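Local coordinates for protein ADP compounds hydrolase NudE (Escherichia coli, PDB 1VHZ) that hydrolyses ADP-ribose, NADH, Ap3A and Ap2A as a homodimeric Nudix enzyme with magnesium or another divalent cation, splitting ADP-ribose into AMP and ribose 5-phosphate, at residues E73-G78 against E143-P148; L83-E88 against A94-K99; L115-S120 against E168-S173; V130-Y135 against R179-G184; V150-P153 against D159-E162. All blocks are in the same frame, centred on the assembly; numbering follows the deposited sequence. Where two conformers were deposited one is given.

Contact 1. Residues E73-G78 against E143-P148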
# COMPACT_ATOMS: atom_id res chain seq x y z
N GLU A 73 -12.15 3.15 -11.55
CA GLU A 73 -12.99 4.03 -12.35
C GLU A 73 -13.63 5.11 -11.48
O GLU A 73 -14.85 5.27 -11.46
CB GLU A 73 -14.07 3.31 -13.13
CG GLU A 73 -13.54 2.43 -14.25
CD GLU A 73 -14.57 1.43 -14.74
OE1 GLU A 73 -15.78 1.73 -14.70
OE2 GLU A 73 -14.13 0.36 -15.20
N SER A 74 -12.79 5.86 -10.80
CA SER A 74 -13.27 6.93 -9.93
C SER A 74 -12.14 7.93 -9.73
O SER A 74 -11.00 7.67 -10.13
CB SER A 74 -13.69 6.35 -8.57
OG SER A 74 -12.58 5.65 -8.01
N TYR A 75 -12.46 9.03 -9.07
CA TYR A 75 -11.47 10.05 -8.79
C TYR A 75 -10.94 9.85 -7.38
O TYR A 75 -11.74 9.72 -6.45
CB TYR A 75 -12.06 11.45 -8.96
CG TYR A 75 -12.07 11.86 -10.42
CD1 TYR A 75 -13.18 11.67 -11.22
CD2 TYR A 75 -10.91 12.41 -10.98
CE1 TYR A 75 -13.16 12.04 -12.55
CE2 TYR A 75 -10.88 12.77 -12.31
CZ TYR A 75 -12.01 12.58 -13.09
OH TYR A 75 -11.97 12.94 -14.43
N GLU A 76 -9.61 9.77 -7.24
CA GLU A 76 -9.14 9.64 -5.85
C GLU A 76 -8.81 11.04 -5.34
O GLU A 76 -8.79 11.99 -6.13
CB GLU A 76 -8.09 8.60 -5.68
CG GLU A 76 -6.75 8.66 -6.25
CD GLU A 76 -5.81 7.50 -5.97
OE1 GLU A 76 -5.23 6.99 -6.97
OE2 GLU A 76 -5.57 7.11 -4.81
N LEU A 77 -8.79 11.21 -4.03
CA LEU A 77 -8.44 12.45 -3.37
C LEU A 77 -7.14 12.10 -2.62
O LEU A 77 -7.15 11.09 -1.89
CB LEU A 77 -9.46 12.91 -2.35
CG LEU A 77 -9.02 14.08 -1.44
CD1 LEU A 77 -8.75 15.33 -2.27
CD2 LEU A 77 -10.06 14.38 -0.37
N GLY A 78 -6.05 12.81 -2.87
CA GLY A 78 -4.83 12.44 -2.17
C GLY A 78 -3.63 13.28 -2.52
O GLY A 78 -3.74 14.39 -3.03
N GLU A 143 -0.23 14.36 -17.64
CA GLU A 143 -1.63 14.16 -17.32
C GLU A 143 -2.54 14.56 -18.48
O GLU A 143 -2.36 15.58 -19.13
CB GLU A 143 -2.03 14.90 -16.05
CG GLU A 143 -2.00 16.40 -16.05
CD GLU A 143 -0.62 17.01 -16.21
OE1 GLU A 143 -0.54 18.12 -16.78
OE2 GLU A 143 0.39 16.41 -15.78
N PRO A 144 -3.57 13.75 -18.72
CA PRO A 144 -4.53 14.01 -19.78
C PRO A 144 -5.48 15.13 -19.41
O PRO A 144 -6.11 15.71 -20.28
CB PRO A 144 -5.26 12.69 -19.94
CG PRO A 144 -5.11 11.98 -18.65
CD PRO A 144 -3.85 12.49 -18.00
N GLU A 145 -5.66 15.36 -18.11
CA GLU A 145 -6.58 16.43 -17.70
C GLU A 145 -6.01 17.10 -16.46
O GLU A 145 -5.19 16.50 -15.78
CB GLU A 145 -8.00 15.91 -17.48
CG GLU A 145 -8.18 14.94 -16.35
CD GLU A 145 -9.54 14.35 -16.12
OE1 GLU A 145 -10.58 14.71 -16.71
OE2 GLU A 145 -9.60 13.42 -15.27
N PRO A 146 -6.39 18.34 -16.21
CA PRO A 146 -5.92 19.07 -15.05
C PRO A 146 -6.28 18.35 -13.75
O PRO A 146 -7.25 17.59 -13.68
CB PRO A 146 -6.61 20.43 -15.15
CG PRO A 146 -7.15 20.53 -16.53
CD PRO A 146 -7.35 19.12 -17.02
N LEU A 147 -5.44 18.51 -12.74
CA LEU A 147 -5.66 17.90 -11.43
C LEU A 147 -6.19 18.93 -10.45
O LEU A 147 -5.45 19.82 -10.02
CB LEU A 147 -4.32 17.32 -10.94
CG LEU A 147 -3.66 16.36 -11.94
CD1 LEU A 147 -2.20 16.09 -11.59
CD2 LEU A 147 -4.45 15.06 -12.03
N PRO A 148 -7.47 18.90 -10.16
CA PRO A 148 -8.07 19.87 -9.25
C PRO A 148 -7.38 19.78 -7.89
O PRO A 148 -7.07 18.67 -7.45
CB PRO A 148 -9.54 19.51 -9.17
CG PRO A 148 -9.80 18.61 -10.33
CD PRO A 148 -8.47 17.93 -10.64
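The phenol ring of Tyr75 meets the carboxylate of Glu145 at its edge, OE2 lying close to the ring plane. The two flat groups are turned 32° against each other. Tyr75 belongs to the short strand 74-78 of the Nudix fold, which pairs antiparallel with strand 61-69; Glu73 and Ser74 both face Ala69 and make a G1 beta bulge where that pairing begins. Glu145 sits in the loop that runs from strand 125-136 to strand 149-153, without regular structure.

One bond carries the contact. The backbones stay well apart, the closest pair of CA atoms being those of Tyr75 and Leu147 at 10.1 Å, so two long side chains reaching for each other across the gap must span the distance. CG of Glu145 stands between its own backbone N and carbonyl carbon (chi1 65°), and beyond CG the chain is extended, which carries the carboxylate to the phenol. The small buried area, 89 Å² over both sides, fits a polar bridge rather than a packed interface.

The second subunit lies close by: Phe33 of that subunit packs on Glu145, its Asn35 binds the carbonyl O of Pro144, and Gln8 O of that second subunit makes a weak hydrogen bond with Tyr75 OH. Within the contact Tyr75 OH donates to Glu145 OE2 across 2.6 Å, meeting that oxygen on its syn side, 16° out of the carboxylate plane.

Contact 2. Residues L83-E88 against A94-K99; sequences LIDPGE and ANRELK
Salt bridges dominate where Arg96, on helix 90-102, meets Glu88. The guanidinium grips the carboxylate side-on: Arg96 NE reaches Glu88 OE2 at 2.6 Å and Arg96 NH2 reaches Glu88 OE1 at 2.8 Å. Both oxygens use their syn lone pairs, and the two planes are only 12° apart. A bend at chi3 (55°) in the otherwise extended arginine turns NE and NH2 to the loop. Asp85 adds charge from another direction, its OD2 lying over one face of the guanidinium, 3.5 Å from Arg96 NH2, with no N-H aimed at it; its OD1 is bridged to Arg49.

Hydrogen bonds complete the grip. Arg96 NH2 also donates to Leu83 O at 3.0 Å, almost in line with the carbonyl. Asp85 N binds Glu88 OE1 across the type II turn 85-88, giving that oxygen two donors.

Along the helix, Arg96 NH1 meets Glu97 OE1 at 2.8 Å from above the carboxylate plane, and NH1 has a further salt bridge to Glu100. A water bridges Glu97 OE1, to which it donates, and Leu83 N, from which it accepts weakly.

Both segments lie in the Nudix box, the family's loop-helix-loop motif, whose first loop and helix meet here. Arg96 ties the loop to the helix, an arrangement consistent with positioning Glu97 beside Glu101, both metal ligands by similarity.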
# COMPACT_ATOMS: atom_id res chain seq x y z
N LEU A 83 7.03 9.12 -10.57
CA LEU A 83 8.22 8.31 -10.60
C LEU A 83 9.49 9.16 -10.53
O LEU A 83 9.53 10.30 -10.98
CB LEU A 83 8.24 7.48 -11.89
CG LEU A 83 7.09 6.49 -12.04
CD1 LEU A 83 7.17 5.78 -13.39
CD2 LEU A 83 7.13 5.47 -10.90
N ILE A 84 10.51 8.57 -9.92
CA ILE A 84 11.82 9.25 -9.86
C ILE A 84 12.55 8.91 -11.17
O ILE A 84 12.70 7.71 -11.44
CB ILE A 84 12.63 8.71 -8.67
CG1 ILE A 84 11.88 9.07 -7.37
CG2 ILE A 84 14.05 9.26 -8.72
CD1 ILE A 84 12.61 8.72 -6.09
N ASP A 85 12.93 9.88 -11.97
CA ASP A 85 13.63 9.53 -13.23
C ASP A 85 15.07 9.14 -12.89
O ASP A 85 15.64 9.65 -11.94
CB ASP A 85 13.58 10.69 -14.22
CG ASP A 85 12.18 11.07 -14.65
OD1 ASP A 85 11.29 10.20 -14.71
OD2 ASP A 85 11.92 12.26 -14.96
N PRO A 86 15.64 8.20 -13.64
CA PRO A 86 17.01 7.76 -13.42
C PRO A 86 17.96 8.94 -13.34
O PRO A 86 17.89 9.87 -14.15
CB PRO A 86 17.33 6.87 -14.60
CG PRO A 86 16.04 6.53 -15.25
CD PRO A 86 15.01 7.54 -14.80
N GLY A 87 18.81 8.98 -12.32
CA GLY A 87 19.74 10.09 -12.16
C GLY A 87 19.24 11.15 -11.18
O GLY A 87 20.02 11.95 -10.68
N GLU A 88 17.94 11.18 -10.90
CA GLU A 88 17.35 12.16 -10.01
C GLU A 88 17.36 11.73 -8.55
O GLU A 88 17.16 10.55 -8.27
CB GLU A 88 15.85 12.35 -10.35
CG GLU A 88 15.44 13.38 -11.33
CD GLU A 88 13.96 13.61 -11.54
OE1 GLU A 88 13.09 12.73 -11.34
OE2 GLU A 88 13.62 14.74 -11.98
N ALA A 94 10.78 15.10 -6.46
CA ALA A 94 9.66 15.71 -5.76
C ALA A 94 9.39 17.12 -6.30
O ALA A 94 8.25 17.46 -6.60
CB ALA A 94 9.91 15.75 -4.26
N ASN A 95 10.44 17.93 -6.40
CA ASN A 95 10.31 19.30 -6.89
C ASN A 95 9.73 19.33 -8.30
O ASN A 95 8.80 20.08 -8.57
CB ASN A 95 11.67 20.00 -6.80
CG ASN A 95 11.59 21.50 -6.58
OD1 ASN A 95 10.62 22.04 -6.06
ND2 ASN A 95 12.63 22.22 -6.99
N ARG A 96 10.24 18.49 -9.19
CA ARG A 96 9.77 18.41 -10.56
C ARG A 96 8.30 17.98 -10.61
O ARG A 96 7.51 18.60 -11.32
CB ARG A 96 10.64 17.45 -11.39
CG ARG A 96 10.14 17.22 -12.82
CD ARG A 96 11.03 16.23 -13.58
NE ARG A 96 11.16 14.96 -12.86
CZ ARG A 96 10.15 14.11 -12.63
NH1 ARG A 96 8.91 14.37 -13.04
NH2 ARG A 96 10.38 12.99 -11.94
N GLU A 97 7.94 16.92 -9.87
CA GLU A 97 6.56 16.47 -9.85
C GLU A 97 5.63 17.55 -9.31
O GLU A 97 4.54 17.70 -9.87
CB GLU A 97 6.36 15.18 -9.06
CG GLU A 97 7.01 13.94 -9.65
CD GLU A 97 6.28 13.42 -10.89
OE1 GLU A 97 6.96 12.78 -11.72
OE2 GLU A 97 5.06 13.65 -11.02
N LEU A 98 6.00 18.26 -8.26
CA LEU A 98 5.12 19.32 -7.76
C LEU A 98 4.85 20.35 -8.88
O LEU A 98 3.72 20.76 -9.06
CB LEU A 98 5.71 20.07 -6.61
CG LEU A 98 5.33 20.03 -5.17
CD1 LEU A 98 5.74 21.37 -4.49
CD2 LEU A 98 3.86 19.76 -4.89
N LYS A 99 5.92 20.82 -9.52
CA LYS A 99 5.85 21.81 -10.56
C LYS A 99 4.92 21.36 -11.69
O LYS A 99 4.09 22.15 -12.12
CB LYS A 99 7.23 22.15 -11.15
CG LYS A 99 8.18 22.86 -10.22
CD LYS A 99 9.57 23.03 -10.86
CE LYS A 99 10.50 23.62 -9.78
NZ LYS A 99 11.92 23.49 -10.20
O HOH W 1 5.48 10.69 -13.10

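Contact 3. Residues L115-S120 against E168-S173; sequences LSMAPS and EARNVS
Met117 and Arg170 touch through their aliphatic parts, the two side chains set roughly perpendicular. Met117 starts with CG anti to the carbonyl carbon (chi1 -48°) and then bends at chi2 and chi3, folding its methyl back to the arginine: CE comes to 3.3 Å from Arg170 CD, and Met117 CG lies 3.7 Å from the same CD. The methionine has a second deposited conformer, so this closest approach describes one of its states.

Arg170 keeps its own chain in place through Glu168. A bend at chi3 (-47°) brings NE to Glu168 OE2 at 2.8 Å, a salt bridge in which the carboxylate oxygen is tilted 24° out of the guanidinium plane. Met117 CE stands at the guanidinium edge, 3.6 Å from Arg170 NH2. Glu168 is also the N-cap of helix 169-184: its OE1 accepts from Asn171 N at 2.9 Å and weakly from Arg170 N, so one carboxylate caps the helix and holds the arginine.

A second, smaller touch joins Leu115 CD2 and Ser173 CB at 3.8 Å. Ser173 OG turns back to Ala169 O, which also receives Ser173 N from the opposite face of the carbonyl.

From the second subunit, Ala118 N binds Glu168 OE2, Met117 packs on Met117, and Ser173 OG bonds to Ser173 OG. The chain after Met117 leads to Ser120, whose O is hydrogen-bonded to N6 of the bound ADP-ribose. The start of helix 169-184 thus packs against the last part of strand 104-116 and the chain that follows it, beside Met126 of strand 125-136, which touches both Met117 and Arg170.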
# COMPACT_ATOMS: atom_id res chain seq x y z
N LEU A 115 8.78 3.55 1.56
CA LEU A 115 7.93 2.39 1.82
C LEU A 115 7.83 1.43 0.64
O LEU A 115 7.82 1.87 -0.49
CB LEU A 115 6.51 2.91 2.08
CG LEU A 115 5.93 3.07 3.46
CD1 LEU A 115 6.92 3.27 4.58
CD2 LEU A 115 4.91 4.22 3.46
N SER A 116 7.67 0.16 0.97
CA SER A 116 7.43 -0.86 -0.05
C SER A 116 5.90 -1.06 -0.12
O SER A 116 5.20 -0.54 0.78
CB SER A 116 8.08 -2.17 0.42
OG SER A 116 7.23 -2.77 1.39
N MET A 117 5.36 -1.65 -1.16
CA MET A 117 3.92 -1.90 -1.26
C MET A 117 3.69 -3.32 -1.79
O MET A 117 4.05 -3.66 -2.91
CB MET A 117 3.21 -0.91 -2.16
CG MET A 117 3.46 0.57 -2.04
SD MET A 117 4.84 1.17 -3.03
CE MET A 117 4.03 2.27 -4.19
N ALA A 118 3.11 -4.20 -0.98
CA ALA A 118 2.87 -5.58 -1.37
C ALA A 118 4.08 -6.20 -2.06
O ALA A 118 4.06 -6.57 -3.24
CB ALA A 118 1.61 -5.68 -2.22
N PRO A 119 5.17 -6.38 -1.31
CA PRO A 119 6.40 -6.97 -1.79
C PRO A 119 6.31 -8.43 -2.19
O PRO A 119 7.24 -9.01 -2.75
CB PRO A 119 7.40 -6.76 -0.65
CG PRO A 119 6.56 -6.59 0.57
CD PRO A 119 5.28 -5.94 0.10
N SER A 120 5.19 -9.11 -1.94
CA SER A 120 5.03 -10.49 -2.36
C SER A 120 4.94 -10.57 -3.88
O SER A 120 5.35 -11.56 -4.48
CB SER A 120 3.76 -11.10 -1.75
OG SER A 120 4.03 -11.59 -0.44
N GLU A 168 -6.49 5.13 0.89
CA GLU A 168 -5.58 4.28 0.14
C GLU A 168 -4.33 4.12 1.01
O GLU A 168 -3.89 5.11 1.62
CB GLU A 168 -5.32 4.89 -1.22
CG GLU A 168 -4.47 4.05 -2.16
CD GLU A 168 -2.99 4.22 -1.93
OE1 GLU A 168 -2.59 5.23 -1.31
OE2 GLU A 168 -2.21 3.36 -2.38
N ALA A 169 -3.76 2.92 1.10
CA ALA A 169 -2.64 2.66 2.00
C ALA A 169 -1.48 3.63 1.96
O ALA A 169 -0.91 3.90 3.05
CB ALA A 169 -2.12 1.23 1.88
N ARG A 170 -1.05 4.10 0.82
CA ARG A 170 0.07 5.04 0.73
C ARG A 170 -0.35 6.42 1.22
O ARG A 170 0.43 7.05 1.94
CB ARG A 170 0.61 5.09 -0.71
CG ARG A 170 1.24 3.74 -1.10
CD ARG A 170 1.46 3.65 -2.62
NE ARG A 170 0.29 4.08 -3.35
CZ ARG A 170 0.19 4.33 -4.64
NH1 ARG A 170 -0.96 4.74 -5.18
NH2 ARG A 170 1.26 4.20 -5.41
N ASN A 171 -1.59 6.84 0.89
CA ASN A 171 -2.09 8.12 1.37
C ASN A 171 -2.20 8.11 2.90
O ASN A 171 -1.77 9.05 3.57
CB ASN A 171 -3.50 8.48 0.83
CG ASN A 171 -3.49 8.94 -0.62
OD1 ASN A 171 -2.46 9.40 -1.15
ND2 ASN A 171 -4.62 8.78 -1.29
N VAL A 172 -2.79 7.04 3.43
CA VAL A 172 -2.98 6.96 4.90
C VAL A 172 -1.65 6.90 5.63
O VAL A 172 -1.44 7.59 6.62
CB VAL A 172 -3.90 5.78 5.24
CG1 VAL A 172 -3.95 5.48 6.72
CG2 VAL A 172 -5.33 6.07 4.72
N SER A 173 -0.71 6.08 5.13
CA SER A 173 0.62 6.01 5.74
C SER A 173 1.26 7.40 5.76
O SER A 173 1.76 7.83 6.79
CB SER A 173 1.55 5.12 4.87
OG SER A 173 1.18 3.78 4.98

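Contact 4. Residues V130-Y135 against R179-G184; sequences VAQDLY and REWLKG
Helix 169-184 packs on the mixed sheet of the Nudix fold, and close to its C-terminal end Trp181 reaches strand 125-136. The indole brings the outer rim of its six-membered ring to the strand, meeting two side chains two residues apart, Val130 and Gln132, which therefore point to the same side of the sheet, while Ala131 between them turns away toward helix 90-102.

Val130 CG1 lies 3.8 Å from Trp181 CZ3, an apolar touch that approaches the ring obliquely. Gln132 comes to the edge instead: its NE2 is 3.3 Å from Trp181 CH2, and its CD is 3.9 Å from the same carbon. The amide and ring planes stand 75° apart, so the glutamine presents its amide steeply to the rim of the indole. Both partners approach the tryptophan from the opposite direction. Chi1 of 178° swings the indole away from the backbone N of Trp181 and out across the gap to the strand; the closest CA atoms, those of Val130 and Trp181, are still 9.6 Å apart, so the bulky indole spans most of the separation. It takes the largest share of the burial here, although the total of 131 Å² is modest.

Leu112 of strand 104-116 also touches Trp181, and Arg187 lies against Gln132. The helix has a dimer side as well, where Arg179 and Glu180 form reciprocal salt bridges with Glu180 and Arg179 of the second subunit.

Away from the metal and substrate sites, this is plain helix-on-sheet packing, as in the alpha-beta-alpha Nudix fold, whose central sheet lies between helices on its two sides.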
# COMPACT_ATOMS: atom_id res chain seq x y z
N VAL A 130 7.96 15.87 2.19
CA VAL A 130 7.11 17.00 2.59
C VAL A 130 7.68 18.26 1.92
O VAL A 130 8.90 18.45 1.96
CB VAL A 130 7.09 17.23 4.11
CG1 VAL A 130 6.17 18.40 4.49
CG2 VAL A 130 6.67 15.97 4.82
N ALA A 131 6.84 19.04 1.29
CA ALA A 131 7.20 20.26 0.60
C ALA A 131 6.65 21.52 1.26
O ALA A 131 5.43 21.60 1.49
CB ALA A 131 6.59 20.24 -0.81
N GLN A 132 7.52 22.44 1.63
CA GLN A 132 7.13 23.70 2.23
C GLN A 132 7.89 24.84 1.54
O GLN A 132 8.89 24.61 0.87
CB GLN A 132 7.42 23.78 3.73
CG GLN A 132 7.01 22.57 4.53
CD GLN A 132 7.42 22.64 5.98
OE1 GLN A 132 6.69 23.21 6.79
NE2 GLN A 132 8.58 22.10 6.30
N ASP A 133 7.47 26.06 1.84
CA ASP A 133 8.05 27.27 1.28
C ASP A 133 7.98 27.19 -0.24
O ASP A 133 8.98 27.12 -0.96
CB ASP A 133 9.46 27.51 1.79
CG ASP A 133 9.98 28.88 1.32
OD1 ASP A 133 9.13 29.74 0.99
OD2 ASP A 133 11.20 29.06 1.25
N LEU A 134 6.75 27.15 -0.73
CA LEU A 134 6.46 27.03 -2.15
C LEU A 134 6.52 28.35 -2.91
O LEU A 134 6.29 29.40 -2.35
CB LEU A 134 5.05 26.45 -2.35
CG LEU A 134 4.60 25.28 -1.50
CD1 LEU A 134 3.29 24.70 -2.04
CD2 LEU A 134 5.65 24.18 -1.43
N TYR A 135 6.76 28.24 -4.21
CA TYR A 135 6.83 29.39 -5.10
C TYR A 135 6.26 28.92 -6.44
O TYR A 135 6.40 27.73 -6.76
CB TYR A 135 8.26 29.91 -5.28
CG TYR A 135 9.21 28.85 -5.78
CD1 TYR A 135 9.36 28.57 -7.12
CD2 TYR A 135 9.93 28.07 -4.87
CE1 TYR A 135 10.22 27.57 -7.57
CE2 TYR A 135 10.80 27.08 -5.30
CZ TYR A 135 10.94 26.84 -6.65
OH TYR A 135 11.80 25.84 -7.07
N ARG A 179 1.92 13.85 10.14
CA ARG A 179 1.39 14.32 11.43
C ARG A 179 2.40 14.05 12.54
O ARG A 179 2.58 14.90 13.40
CB ARG A 179 0.09 13.59 11.72
CG ARG A 179 -0.62 14.07 13.02
CD ARG A 179 -1.36 12.84 13.49
NE ARG A 179 -2.53 12.95 14.30
CZ ARG A 179 -2.96 11.84 14.94
NH1 ARG A 179 -4.04 11.89 15.70
NH2 ARG A 179 -2.28 10.70 14.80
N GLU A 180 3.05 12.87 12.53
CA GLU A 180 4.05 12.58 13.55
C GLU A 180 5.20 13.61 13.44
O GLU A 180 5.63 14.17 14.43
CB GLU A 180 4.70 11.22 13.38
CG GLU A 180 4.21 10.04 14.11
CD GLU A 180 3.47 10.22 15.41
OE1 GLU A 180 4.11 10.23 16.48
OE2 GLU A 180 2.23 10.35 15.36
N TRP A 181 5.64 13.81 12.19
CA TRP A 181 6.72 14.77 11.95
C TRP A 181 6.33 16.17 12.40
O TRP A 181 7.12 16.91 12.99
CB TRP A 181 7.08 14.73 10.48
CG TRP A 181 8.14 15.69 10.03
CD1 TRP A 181 9.49 15.57 10.18
CD2 TRP A 181 7.90 16.90 9.31
NE1 TRP A 181 10.11 16.65 9.59
CE2 TRP A 181 9.17 17.48 9.04
CE3 TRP A 181 6.75 17.55 8.85
CZ2 TRP A 181 9.31 18.69 8.37
CZ3 TRP A 181 6.89 18.75 8.18
CH2 TRP A 181 8.16 19.31 7.94
N LEU A 182 5.11 16.59 12.12
CA LEU A 182 4.60 17.91 12.52
C LEU A 182 4.63 18.06 14.05
O LEU A 182 4.92 19.14 14.56
CB LEU A 182 3.21 18.11 12.00
CG LEU A 182 2.78 19.09 10.95
CD1 LEU A 182 3.88 19.86 10.26
CD2 LEU A 182 1.88 18.38 9.92
N LYS A 183 4.37 16.98 14.78
CA LYS A 183 4.41 16.96 16.23
C LYS A 183 5.81 17.27 16.74
O LYS A 183 6.00 18.08 17.65
CB LYS A 183 3.99 15.59 16.78
CG LYS A 183 2.50 15.38 16.90
CD LYS A 183 2.13 13.95 17.25
CE LYS A 183 0.62 13.75 17.27
NZ LYS A 183 0.23 12.31 17.35
N GLY A 184 6.81 16.67 16.10
CA GLY A 184 8.21 16.88 16.45
C GLY A 184 8.50 18.36 16.71
O GLY A 184 8.98 18.73 17.78

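Contact 5. Residues V150-P153 against D159-E162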
# COMPACT_ATOMS: atom_id res chain seq x y z
N VAL A 150 -7.10 20.65 -3.75
CA VAL A 150 -7.95 20.78 -2.57
C VAL A 150 -7.09 21.21 -1.37
O VAL A 150 -6.12 20.52 -1.02
CB VAL A 150 -8.70 19.49 -2.20
CG1 VAL A 150 -9.59 19.72 -0.97
CG2 VAL A 150 -9.56 18.98 -3.35
N ARG A 151 -7.40 22.36 -0.79
CA ARG A 151 -6.69 22.85 0.39
C ARG A 151 -7.37 22.25 1.63
O ARG A 151 -8.59 22.34 1.76
CB ARG A 151 -6.69 24.38 0.42
CG ARG A 151 -5.55 24.92 -0.45
CD ARG A 151 -5.80 26.36 -0.87
NE ARG A 151 -4.54 27.10 -0.92
CZ ARG A 151 -3.55 26.87 -1.78
NH1 ARG A 151 -3.63 25.92 -2.70
NH2 ARG A 151 -2.45 27.62 -1.70
N TRP A 152 -6.60 21.56 2.45
CA TRP A 152 -7.11 20.89 3.63
C TRP A 152 -6.33 21.32 4.87
O TRP A 152 -5.12 21.14 4.92
CB TRP A 152 -6.97 19.37 3.43
CG TRP A 152 -7.88 18.58 4.32
CD1 TRP A 152 -7.74 18.33 5.66
CD2 TRP A 152 -9.09 17.93 3.90
NE1 TRP A 152 -8.79 17.57 6.11
CE2 TRP A 152 -9.63 17.30 5.04
CE3 TRP A 152 -9.75 17.81 2.68
CZ2 TRP A 152 -10.82 16.58 4.99
CZ3 TRP A 152 -10.94 17.09 2.61
CH2 TRP A 152 -11.46 16.49 3.79
N PRO A 153 -7.04 21.88 5.84
CA PRO A 153 -6.41 22.39 7.03
C PRO A 153 -5.70 21.32 7.84
O PRO A 153 -6.27 20.27 8.13
CB PRO A 153 -7.52 23.04 7.82
CG PRO A 153 -8.78 22.86 7.08
CD PRO A 153 -8.50 22.12 5.81
N ASP A 159 -9.46 14.30 9.49
CA ASP A 159 -10.79 14.09 8.91
C ASP A 159 -10.68 13.42 7.54
O ASP A 159 -11.68 12.86 7.04
CB ASP A 159 -11.56 15.39 8.75
CG ASP A 159 -11.79 16.19 9.99
OD1 ASP A 159 -11.60 15.67 11.11
OD2 ASP A 159 -12.16 17.39 9.88
N LEU A 160 -9.52 13.45 6.87
CA LEU A 160 -9.38 12.81 5.56
C LEU A 160 -9.70 11.32 5.59
O LEU A 160 -10.10 10.73 4.57
CB LEU A 160 -7.97 13.03 5.00
CG LEU A 160 -7.71 14.41 4.36
CD1 LEU A 160 -6.22 14.68 4.27
CD2 LEU A 160 -8.38 14.50 2.99
N LEU A 161 -9.59 10.68 6.74
CA LEU A 161 -9.89 9.28 6.97
C LEU A 161 -11.37 8.96 6.89
O LEU A 161 -11.75 7.79 7.01
CB LEU A 161 -9.37 8.88 8.37
CG LEU A 161 -7.98 8.28 8.50
CD1 LEU A 161 -7.10 8.47 7.29
CD2 LEU A 161 -7.29 8.75 9.77
N GLU A 162 -12.23 9.98 6.78
CA GLU A 162 -13.66 9.77 6.65
C GLU A 162 -14.05 9.83 5.17
O GLU A 162 -15.21 9.67 4.79
CB GLU A 162 -14.47 10.77 7.46
CG GLU A 162 -14.33 10.57 8.97
CD GLU A 162 -14.83 9.21 9.41
OE1 GLU A 162 -14.41 8.73 10.48
OE2 GLU A 162 -15.64 8.58 8.69
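Trp152 and Leu160 share most of the surface in this contact, with Asp159 adding a smaller part. Leu160 lies over one face of the indole: its CD2 sits 3.4 Å from the centroid of the six-membered ring and only 4° off the ring normal, a CH-pi contact almost exactly over the centre. Its branch point follows along the ring fusion, Leu160 CG coming to 3.5 Å from Trp152 CE2. The other methyl touches the pyrrole side, Leu160 CD1 being 4.2 Å from Trp152 CD1, so the forked end of the leucine spreads over both rings of the indole.

The two side chains run antiparallel, one above the other. A chi1 of -159° extends the indole of Trp152 from the strand toward the 3-10 segment, while Leu160 runs back across the same face of the indole. Asp159 joins at the edge, where its CB lies near the ring plane, 4.0 Å from Trp152 CZ2.

The indole nitrogen has its own partner: Trp152 NE1 donates to His156 O, in the chain between the two segments, a bond that would restrict rotation of the ring. Leu77 of strand 74-78 touches both Trp152 and Leu160, and Leu175 and Phe166 also pack on Leu160.

Here strand 149-153, which pairs antiparallel with strand 61-69, is followed by a connection whose 3-10 turn folds back over the strand's own tryptophan. The arrangement is an apolar cluster beside the sheet of the Nudix fold, filled from strand, 3-10 turn and helix 169-184.

How the contacts relate
Contacts 1, 3 and 5 adjoin one another. Leu77 of contact 1 packs on contact 5, with Leu77 CD2 3.8 Å from Leu160 CD2, and Leu77 O lies 3.5 Å from Asn171 ND2 of contact 3; Val172 of contact 3 touches Leu161 of contact 5. Contacts 3 and 4 use the two ends of helix 169-184, their centres 20 Å apart. Contact 2, in the Nudix box, touches contact 4 where Leu98 CD1 meets Ala131 CB at 3.9 Å. It holds the presumed metal ligand Glu97; the side chain of Arg170 in contact 3 is about 12 Å from the side chain of Glu97. Ser120, beyond Met117 in contact 3, binds ADP-ribose.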